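PDB 5AMV: pectate lyase from Bacillus subtilis, which cleaves polygalacturonate, the pectate backbone, by calcium-dependent elimination, leaving oligosaccharides with unsaturated galacturonosyl groups at their non-reducing ends. Local coordinates for residues I55-G60 with T130-G135; T136-V141 with R155-Q160. All blocks are in the same frame, centred on the assembly; numbering follows the deposited sequence.

Contact 1: residues I55-G60 with T130-G135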
loop_
_atom_site.group_PDB
_atom_site.type_symbol
_atom_site.label_atom_id
_atom_site.label_comp_id
_atom_site.label_asym_id
_atom_site.label_seq_id
_atom_site.Cartn_x
_atom_site.Cartn_y
_atom_site.Cartn_z
ATOM N N ILE A 55 -11.377 18.571 -7.174
ATOM C CA ILE A 55 -10.551 18.628 -5.995
ATOM C C ILE A 55 -11.461 18.292 -4.830
ATOM O O ILE A 55 -12.574 18.833 -4.723
ATOM C CB ILE A 55 -9.923 20.022 -5.821
ATOM C CG1 ILE A 55 -8.970 20.298 -6.977
ATOM C CG2 ILE A 55 -9.148 20.139 -4.470
ATOM C CD1 ILE A 55 -8.586 21.732 -7.158
ATOM N N ILE A 56 -10.980 17.415 -3.957
ATOM C CA ILE A 56 -11.754 16.970 -2.800
ATOM C C ILE A 56 -10.899 17.135 -1.576
ATOM O O ILE A 56 -9.867 16.473 -1.466
ATOM C CB ILE A 56 -12.151 15.483 -2.934
ATOM C CG1 ILE A 56 -13.063 15.283 -4.143
ATOM C CG2 ILE A 56 -12.832 14.957 -1.623
ATOM C CD1 ILE A 56 -13.305 13.810 -4.500
ATOM N N TYR A 57 -11.337 18.021 -0.661
ATOM C CA TYR A 57 -10.692 18.223 0.628
ATOM C C TYR A 57 -11.319 17.291 1.659
ATOM O O TYR A 57 -12.533 17.302 1.809
ATOM C CB TYR A 57 -10.890 19.674 1.141
ATOM C CG TYR A 57 -10.060 20.640 0.340
ATOM C CD1 TYR A 57 -8.683 20.746 0.570
ATOM C CD2 TYR A 57 -10.635 21.408 -0.684
ATOM C CE1 TYR A 57 -7.881 21.637 -0.199
ATOM C CE2 TYR A 57 -9.859 22.291 -1.421
ATOM C CZ TYR A 57 -8.493 22.390 -1.183
ATOM O OH TYR A 57 -7.770 23.265 -1.970
ATOM N N ILE A 58 -10.501 16.528 2.377
ATOM C CA ILE A 58 -11.007 15.708 3.481
ATOM C C ILE A 58 -10.917 16.510 4.764
ATOM O O ILE A 58 -9.813 16.926 5.193
ATOM C CB ILE A 58 -10.263 14.335 3.591
ATOM C CG1 ILE A 58 -10.498 13.615 2.246
ATOM C CG2 ILE A 58 -10.715 13.556 4.882
ATOM C CD1 ILE A 58 -10.584 12.115 2.259
ATOM N N LYS A 59 -12.083 16.726 5.374
ATOM C CA LYS A 59 -12.161 17.457 6.619
ATOM C C LYS A 59 -12.426 16.513 7.806
ATOM O O LYS A 59 -13.529 15.914 7.905
ATOM C CB LYS A 59 -13.272 18.522 6.472
ATOM C CG LYS A 59 -13.536 19.302 7.714
ATOM C CD LYS A 59 -14.614 20.360 7.478
ATOM C CE LYS A 59 -14.694 21.249 8.708
ATOM N NZ LYS A 59 -15.873 22.175 8.567
ATOM N N GLY A 60 -11.414 16.372 8.670
ATOM C CA GLY A 60 -11.544 15.565 9.891
ATOM C C GLY A 60 -11.436 14.090 9.553
ATOM O O GLY A 60 -10.788 13.707 8.580
ATOM N N THR A 130 -7.917 15.136 -7.454
ATOM C CA THR A 130 -6.987 15.399 -6.370
ATOM C C THR A 130 -7.751 15.308 -5.056
ATOM O O THR A 130 -8.796 15.929 -4.905
ATOM C CB THR A 130 -6.342 16.794 -6.471
ATOM O OG1 THR A 130 -5.509 16.843 -7.649
ATOM C CG2 THR A 130 -5.520 17.146 -5.164
ATOM N N ILE A 131 -7.246 14.483 -4.143
ATOM C CA ILE A 131 -7.860 14.338 -2.825
ATOM C C ILE A 131 -6.786 14.666 -1.801
ATOM O O ILE A 131 -5.752 14.016 -1.757
ATOM C CB ILE A 131 -8.413 12.891 -2.569
ATOM C CG1 ILE A 131 -9.270 12.400 -3.753
ATOM C CG2 ILE A 131 -9.083 12.761 -1.138
ATOM C CD1 ILE A 131 -9.856 10.972 -3.575
ATOM N N VAL A 132 -7.034 15.690 -0.980
ATOM C CA VAL A 132 -6.023 16.170 -0.051
ATOM C C VAL A 132 -6.639 16.395 1.331
ATOM O O VAL A 132 -7.792 16.805 1.443
ATOM C CB VAL A 132 -5.276 17.457 -0.518
ATOM C CG1 VAL A 132 -4.534 17.215 -1.874
ATOM C CG2 VAL A 132 -6.236 18.604 -0.675
ATOM N N GLY A 133 -5.875 16.092 2.366
ATOM C CA GLY A 133 -6.373 16.360 3.709
ATOM C C GLY A 133 -6.345 17.829 4.053
ATOM O O GLY A 133 -5.389 18.557 3.710
ATOM N N SER A 134 -7.379 18.288 4.752
ATOM C CA SER A 134 -7.392 19.649 5.276
ATOM C C SER A 134 -6.678 19.679 6.632
ATOM O O SER A 134 -6.985 18.884 7.531
ATOM C CB SER A 134 -8.840 20.139 5.417
ATOM O OG SER A 134 -9.425 20.390 4.156
ATOM N N GLY A 135 -5.719 20.583 6.788
ATOM C CA GLY A 135 -5.029 20.703 8.059
ATOM C C GLY A 135 -4.200 19.463 8.356
ATOM O O GLY A 135 -3.722 18.795 7.445
HETATM O O HOH W 1 -8.957 17.583 8.807
#
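Ile-55 to Ile-58 and Thr-130 to Gly-133 run as neighbouring parallel strands near the N-terminal end of the right-handed parallel beta-helix of polysaccharide lyase family 1. Their short axes lie 4.7 Å apart and are inclined to each other by 21°. Four backbone bonds zip them together, alternating in direction: Ile-56 N to Thr-130 O, Val-132 N to Ile-56 O, Ile-58 N to Val-132 O and Ser-134 N to Ile-58 O, the last 2.8 Å long and nearly straight at the hydrogen. Strand 32-35 flanks the other edge of 55-58, and strand 152-155 lies beyond 130-133.

Ile-56, Ile-58 and Ile-131 share one face, where Ala-44 and Leu-45 of helix 38-45 join the packing. CG2 of Ile-131 is the branch that reaches across, anti to the backbone N, and it meets CG1 and CD1 of Ile-58, both at 3.8 Å. The two side chains slant over each other.

Tyr-57, Ile-55, Val-132 and Thr-130 occupy the opposite face. The Tyr-57 ring and Val-132 extend the same way, with Val-132 CG2 lodged 3.5 Å from ring atoms CD1 and CE1 and approaching at a slant. Thr-130 turns its hydroxyl to the backbone N of Gly-24 instead of across the pair.

Past the strands the direct bonding gives way to a water, which accepts from Gly-60 N and donates to Ser-134 O, both at 2.7 Å.

Contact 2: residues T136-V141 with R155-Q160; sequences TNAKVV and RNIEFQ
Val-140 packs closely against Ile-157 and Phe-159, making the tight side of this contact. Its CB lies 3.8 Å from Phe-159 CD2, and the two side chains run alongside each other. With CG1 anti to the backbone N (chi1 168°), CG2 is left on the side facing Ile-157, whose CG2 it meets at 3.8 Å. That same Ile-157 methyl also covers one face of the Phe-159 ring toward its rim. Phe-145 meets this ring edge-to-face, and Phe-201 of the neighbouring strand 200-202 comes against it with its plane nearly parallel; the rings gather inside the coil, as aromatic residues do in parallel beta-helices.

The strands 139-141 and 158-160 belong to successive turns of that helix. They are parallel, and joined by Glu-158 N to Ala-138 O, Val-140 N to Glu-158 O and Gln-160 N to Val-140 O.

Lys-139, Glu-158, Val-141 and Gln-160 make up the looser, more solvent-accessible face. In the conformer described, Lys-139 NZ lies 4.3 Å from Glu-158 OE1, beyond a salt bridge. Glu-158 is steadied instead by Gln-160 NE2, which gives a nearly straight bond to OE2 (2.9 Å) from above the carboxylate plane, and by Asn-202. This turns the other end of the Gln-160 amide, OE1, toward Val-141 CG2 at 3.6 Å.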
loop_
_atom_site.group_PDB
_atom_site.type_symbol
_atom_site.label_atom_id
_atom_site.label_comp_id
_atom_site.label_asym_id
_atom_site.label_seq_id
_atom_site.Cartn_x
_atom_site.Cartn_y
_atom_site.Cartn_z
ATOM N N THR A 136 -4.055 19.142 9.641
ATOM C CA THR A 136 -3.095 18.127 10.043
ATOM C C THR A 136 -3.762 16.866 10.617
ATOM O O THR A 136 -3.054 15.960 11.093
ATOM C CB THR A 136 -2.080 18.650 11.076
ATOM O OG1 THR A 136 -2.762 19.013 12.283
ATOM C CG2 THR A 136 -1.259 19.819 10.516
ATOM N N ASN A 137 -5.086 16.777 10.549
ATOM C CA ASN A 137 -5.755 15.627 11.171
ATOM C C ASN A 137 -6.792 14.989 10.265
ATOM O O ASN A 137 -7.726 14.332 10.757
ATOM C CB ASN A 137 -6.415 16.060 12.500
ATOM C CG ASN A 137 -7.565 17.064 12.287
ATOM O OD1 ASN A 137 -7.706 17.677 11.215
ATOM N ND2 ASN A 137 -8.413 17.222 13.326
ATOM N N ALA A 138 -6.620 15.129 8.937
ATOM C CA ALA A 138 -7.509 14.433 7.994
ATOM C C ALA A 138 -7.237 12.930 8.051
ATOM O O ALA A 138 -6.102 12.510 7.937
ATOM C CB ALA A 138 -7.289 14.940 6.592
ATOM N N LYS A 139 -8.286 12.124 8.188
ATOM C CA LYS A 139 -8.125 10.670 8.377
ATOM C C LYS A 139 -9.184 9.945 7.553
ATOM O O LYS A 139 -10.328 10.403 7.463
ATOM C CB LYS A 139 -8.320 10.296 9.855
ATOM C CG LYS A 139 -7.294 10.866 10.817
ATOM C CD LYS A 139 -7.683 10.449 12.240
ATOM C CE LYS A 139 -6.732 10.973 13.306
ATOM N NZ LYS A 139 -6.474 12.442 13.213
ATOM N N VAL A 140 -8.788 8.822 6.955
ATOM C CA VAL A 140 -9.736 7.891 6.365
ATOM C C VAL A 140 -9.567 6.591 7.180
ATOM O O VAL A 140 -8.476 6.023 7.250
ATOM C CB VAL A 140 -9.431 7.651 4.853
ATOM C CG1 VAL A 140 -10.231 6.465 4.310
ATOM C CG2 VAL A 140 -9.722 8.901 4.050
ATOM N N VAL A 141 -10.665 6.129 7.797
ATOM C CA VAL A 141 -10.615 5.029 8.727
ATOM C C VAL A 141 -11.417 3.856 8.184
ATOM O O VAL A 141 -12.608 4.005 7.899
ATOM C CB VAL A 141 -11.157 5.435 10.159
ATOM C CG1 VAL A 141 -11.039 4.268 11.122
ATOM C CG2 VAL A 141 -10.306 6.606 10.711
ATOM N N ARG A 155 -2.904 13.220 -1.145
ATOM C CA ARG A 155 -1.924 13.841 -0.257
ATOM C C ARG A 155 -2.484 14.196 1.120
ATOM O O ARG A 155 -3.649 14.576 1.241
ATOM C CB ARG A 155 -1.310 15.133 -0.860
ATOM C CG ARG A 155 -0.737 14.920 -2.289
ATOM C CD ARG A 155 -0.198 16.210 -2.936
ATOM N NE ARG A 155 1.022 16.658 -2.263
ATOM C CZ ARG A 155 1.579 17.850 -2.459
ATOM N NH1 ARG A 155 1.010 18.741 -3.264
ATOM N NH2 ARG A 155 2.690 18.168 -1.810
ATOM N N ASN A 156 -1.603 14.162 2.106
ATOM C CA ASN A 156 -1.827 14.767 3.423
ATOM C C ASN A 156 -3.000 14.148 4.186
ATOM O O ASN A 156 -3.747 14.854 4.891
ATOM C CB ASN A 156 -2.031 16.289 3.304
ATOM C CG ASN A 156 -1.862 16.980 4.633
ATOM O OD1 ASN A 156 -0.918 16.687 5.371
ATOM N ND2 ASN A 156 -2.739 17.953 4.918
ATOM N N ILE A 157 -3.137 12.824 4.047
ATOM C CA ILE A 157 -4.197 12.071 4.730
ATOM C C ILE A 157 -3.567 10.903 5.488
ATOM O O ILE A 157 -2.696 10.226 4.962
ATOM C CB ILE A 157 -5.236 11.498 3.728
ATOM C CG1 ILE A 157 -6.009 12.614 3.014
ATOM C CG2 ILE A 157 -6.260 10.519 4.416
ATOM C CD1 ILE A 157 -6.428 12.186 1.585
ATOM N N GLU A 158 -4.099 10.653 6.668
ATOM C CA GLU A 158 -3.731 9.487 7.471
ATOM C C GLU A 158 -4.788 8.404 7.212
ATOM O O GLU A 158 -5.963 8.570 7.546
ATOM C CB GLU A 158 -3.642 9.820 8.977
ATOM C CG GLU A 158 -3.321 8.548 9.809
ATOM C CD GLU A 158 -3.241 8.817 11.302
ATOM O OE1 GLU A 158 -3.284 10.009 11.706
ATOM O OE2 GLU A 158 -3.096 7.847 12.072
ATOM N N PHE A 159 -4.359 7.291 6.605
ATOM C CA PHE A 159 -5.262 6.144 6.376
ATOM C C PHE A 159 -5.010 5.145 7.482
ATOM O O PHE A 159 -3.871 4.773 7.704
ATOM C CB PHE A 159 -4.863 5.481 5.035
ATOM C CG PHE A 159 -5.229 6.293 3.830
ATOM C CD1 PHE A 159 -4.392 7.327 3.328
ATOM C CD2 PHE A 159 -6.428 6.035 3.174
ATOM C CE1 PHE A 159 -4.748 8.054 2.194
ATOM C CE2 PHE A 159 -6.810 6.764 2.043
ATOM C CZ PHE A 159 -5.981 7.774 1.548
ATOM N N GLN A 160 -6.063 4.695 8.162
ATOM C CA GLN A 160 -5.934 3.768 9.283
ATOM C C GLN A 160 -6.777 2.529 8.997
ATOM O O GLN A 160 -7.927 2.637 8.562
ATOM C CB GLN A 160 -6.507 4.399 10.550
ATOM C CG GLN A 160 -5.853 5.720 10.998
ATOM C CD GLN A 160 -6.424 6.153 12.344
ATOM O OE1 GLN A 160 -7.508 5.720 12.733
ATOM N NE2 GLN A 160 -5.697 6.970 13.059
HETATM O O HOH W 2 -4.099 15.876 7.460
HETATM O O HOH W 3 -3.622 12.501 11.431
#

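Contact 1 closes before contact 2 opens along the chain, and their centres are about 9 Å apart, on the same side of the molecule's centre. A short bend, 134-138, joins strand 129-133 to strand 139-141, and each contact pairs strands of neighbouring turns of the beta-helix. They touch: Asn-156 ND2 hydrogen-bonds to Gly-133 O and Gly-135 O, tying the bend after strand 152-155 to the end of strand 129-133 and the bend after it. Ala-138 CB packs on Gly-133 CA, 3.3 Å away. Contact 1 lies away from the annotated sites; in contact 2 the Phe-159 side chain comes within about 13 Å of the calcium ion and about 9 Å of the side chain of its ligand Asp-184.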